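Local coordinates for protein lipoxygenase (Cyanothece sp., PDB 5EK8) that probably adds molecular oxygen to a polyunsaturated fatty acid as a non-heme iron 9R-lipoxygenase, at residues A[174-179]-A[394-399]. Sequence-based numbering, arbitrary orientation.
Sequences IFMPNP and IININR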
loop_
_atom_site.group_PDB
_atom_site.type_symbol
_atom_site.label_atom_id
_atom_site.label_comp_id
_atom_site.label_asym_id
_atom_site.label_seq_id
_atom_site.Cartn_x
_atom_site.Cartn_y
_atom_site.Cartn_z
ATOM N N ILE A 174 -7.860 3.558 8.210
ATOM C CA ILE A 174 -8.298 4.832 8.765
ATOM C C ILE A 174 -9.733 5.101 8.328
ATOM O O ILE A 174 -10.166 4.643 7.271
ATOM C CB ILE A 174 -7.378 5.994 8.328
ATOM C CG1 ILE A 174 -7.636 7.232 9.190
ATOM C CG2 ILE A 174 -7.555 6.303 6.847
ATOM C CD1 ILE A 174 -6.676 8.369 8.934
ATOM N N PHE A 175 -10.484 5.816 9.156
ATOM C CA PHE A 175 -11.830 6.214 8.775
ATOM C C PHE A 175 -11.758 7.516 7.990
ATOM O O PHE A 175 -11.407 8.564 8.532
ATOM C CB PHE A 175 -12.729 6.368 10.003
ATOM C CG PHE A 175 -14.145 6.739 9.669
ATOM C CD1 PHE A 175 -14.930 5.899 8.897
ATOM C CD2 PHE A 175 -14.693 7.929 10.127
ATOM C CE1 PHE A 175 -16.236 6.238 8.586
ATOM C CE2 PHE A 175 -16.002 8.274 9.822
ATOM C CZ PHE A 175 -16.774 7.424 9.053
ATOM N N MET A 176 -12.082 7.442 6.706
ATOM C CA MET A 176 -11.920 8.589 5.831
ATOM C C MET A 176 -12.982 8.597 4.740
ATOM O O MET A 176 -12.705 8.243 3.596
ATOM C CB MET A 176 -10.516 8.586 5.217
ATOM C CG MET A 176 -10.027 9.947 4.748
ATOM S SD MET A 176 -8.225 10.035 4.708
ATOM C CE MET A 176 -7.843 8.864 3.411
ATOM N N PRO A 177 -14.210 9.000 5.099
ATOM C CA PRO A 177 -15.294 9.102 4.117
ATOM C C PRO A 177 -14.953 10.151 3.071
ATOM O O PRO A 177 -15.085 9.912 1.870
ATOM C CB PRO A 177 -16.504 9.542 4.953
ATOM C CG PRO A 177 -16.104 9.376 6.374
ATOM C CD PRO A 177 -14.618 9.493 6.423
ATOM N N ASN A 178 -14.521 11.313 3.549
ATOM C CA ASN A 178 -14.033 12.370 2.683
ATOM C C ASN A 178 -12.519 12.309 2.599
ATOM O O ASN A 178 -11.830 12.738 3.524
ATOM C CB ASN A 178 -14.479 13.740 3.193
ATOM C CG ASN A 178 -15.982 13.838 3.355
ATOM O OD1 ASN A 178 -16.738 13.200 2.623
ATOM N ND2 ASN A 178 -16.423 14.640 4.319
ATOM N N PRO A 179 -11.995 11.779 1.484
ATOM C CA PRO A 179 -10.546 11.684 1.280
ATOM C C PRO A 179 -9.929 13.070 1.197
ATOM O O PRO A 179 -8.713 13.224 1.309
ATOM C CB PRO A 179 -10.425 10.941 -0.053
ATOM C CG PRO A 179 -11.684 11.279 -0.773
ATOM C CD PRO A 179 -12.746 11.356 0.289
ATOM N N ILE A 394 -0.077 6.420 2.531
ATOM C CA ILE A 394 -0.680 5.173 2.051
ATOM C C ILE A 394 -2.198 5.152 2.259
ATOM O O ILE A 394 -2.939 4.548 1.467
ATOM C CB ILE A 394 -0.038 3.934 2.722
ATOM C CG1 ILE A 394 -0.400 2.663 1.953
ATOM C CG2 ILE A 394 -0.438 3.812 4.182
ATOM C CD1 ILE A 394 0.226 1.408 2.541
ATOM N N ILE A 395 -2.663 5.845 3.294
ATOM C CA ILE A 395 -4.092 5.938 3.562
ATOM C C ILE A 395 -4.810 6.586 2.379
ATOM O O ILE A 395 -5.919 6.182 2.008
ATOM C CB ILE A 395 -4.376 6.737 4.853
ATOM C CG1 ILE A 395 -3.634 8.079 4.838
ATOM C CG2 ILE A 395 -3.976 5.923 6.084
ATOM C CD1 ILE A 395 -4.059 9.019 5.938
ATOM N N ASN A 396 -4.149 7.573 1.780
ATOM C CA ASN A 396 -4.687 8.292 0.635
ATOM C C ASN A 396 -4.904 7.369 -0.557
ATOM O O ASN A 396 -5.994 7.328 -1.133
ATOM C CB ASN A 396 -3.754 9.441 0.238
ATOM C CG ASN A 396 -3.525 10.434 1.369
ATOM O OD1 ASN A 396 -4.464 10.832 2.066
ATOM N ND2 ASN A 396 -2.267 10.830 1.565
ATOM N N ILE A 397 -3.866 6.621 -0.919
ATOM C CA ILE A 397 -3.939 5.788 -2.112
ATOM C C ILE A 397 -4.896 4.621 -1.902
ATOM O O ILE A 397 -5.599 4.225 -2.832
ATOM C CB ILE A 397 -2.545 5.265 -2.552
ATOM C CG1 ILE A 397 -2.658 4.480 -3.860
ATOM C CG2 ILE A 397 -1.896 4.416 -1.481
ATOM C CD1 ILE A 397 -3.270 5.272 -5.006
ATOM N N ASN A 398 -4.952 4.083 -0.687
ATOM C CA ASN A 398 -5.908 3.012 -0.422
ATOM C C ASN A 398 -7.351 3.517 -0.503
ATOM O O ASN A 398 -8.224 2.872 -1.110
ATOM C CB ASN A 398 -5.638 2.381 0.941
ATOM C CG ASN A 398 -4.382 1.539 0.949
ATOM O OD1 ASN A 398 -3.774 1.306 -0.098
ATOM N ND2 ASN A 398 -3.988 1.070 2.130
ATOM N N ARG A 399 -7.590 4.681 0.091
ATOM C CA ARG A 399 -8.906 5.304 0.036
ATOM C C ARG A 399 -9.300 5.634 -1.404
ATOM O O ARG A 399 -10.478 5.597 -1.757
ATOM C CB ARG A 399 -8.935 6.566 0.901
ATOM C CG ARG A 399 -10.242 7.332 0.853
ATOM C CD ARG A 399 -11.415 6.455 1.239
ATOM N NE ARG A 399 -12.689 7.150 1.075
ATOM C CZ ARG A 399 -13.429 7.110 -0.027
ATOM N NH1 ARG A 399 -13.026 6.403 -1.075
ATOM N NH2 ARG A 399 -14.575 7.777 -0.081
#
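In the helical iron-bearing part of this lipoxygenase, the linker between strand 152-160 and helix 188-214 runs past the first turn and a half of helix 394-404, where Arg399 grips Met176 and Pro177 by their carbonyls. NE of Arg399 donates to Met176 O at 2.7 Å, lying nearly in line with that C=O, and the oxygen sits in the guanidinium plane. NH2 of Arg399 reaches Pro177 O at 2.9 Å from a position tilted 26° from the carbonyl plane. Two consecutive carbonyls thus meet one edge of the guanidinium and hold it against turning, while NH1 forms a salt bridge with Asp403, one helical turn on. CG of Arg399 also rests 3.7 Å from Pro179 CB. A leucine in place of Arg399 would probably leave both carbonyls without their donor and Asp403 without its charged mate. Met176, its chain bent at chi3 (66°), tucks CE between the linker and the helix, 3.6 Å from Arg399 CB and also against the backbone O of Ile395. Farther back, CG2 of Ile174 packs on CG2 of Ile395 at 3.7 Å, and their CD1 methyls approach to 4.0 Å. Asn396, beside this face, bonds the linker farther along through OD1 to the hydroxyl of Thr182 and through ND2 to the backbone O of Asp184. Beyond, the helix leans on helix 337-377: Ile395 touches Glu368, which also accepts a bond from Ile174 N, and Asn398 bonds both Glu368 and the iron ligand His364, tying this packing to the second shell of the metal.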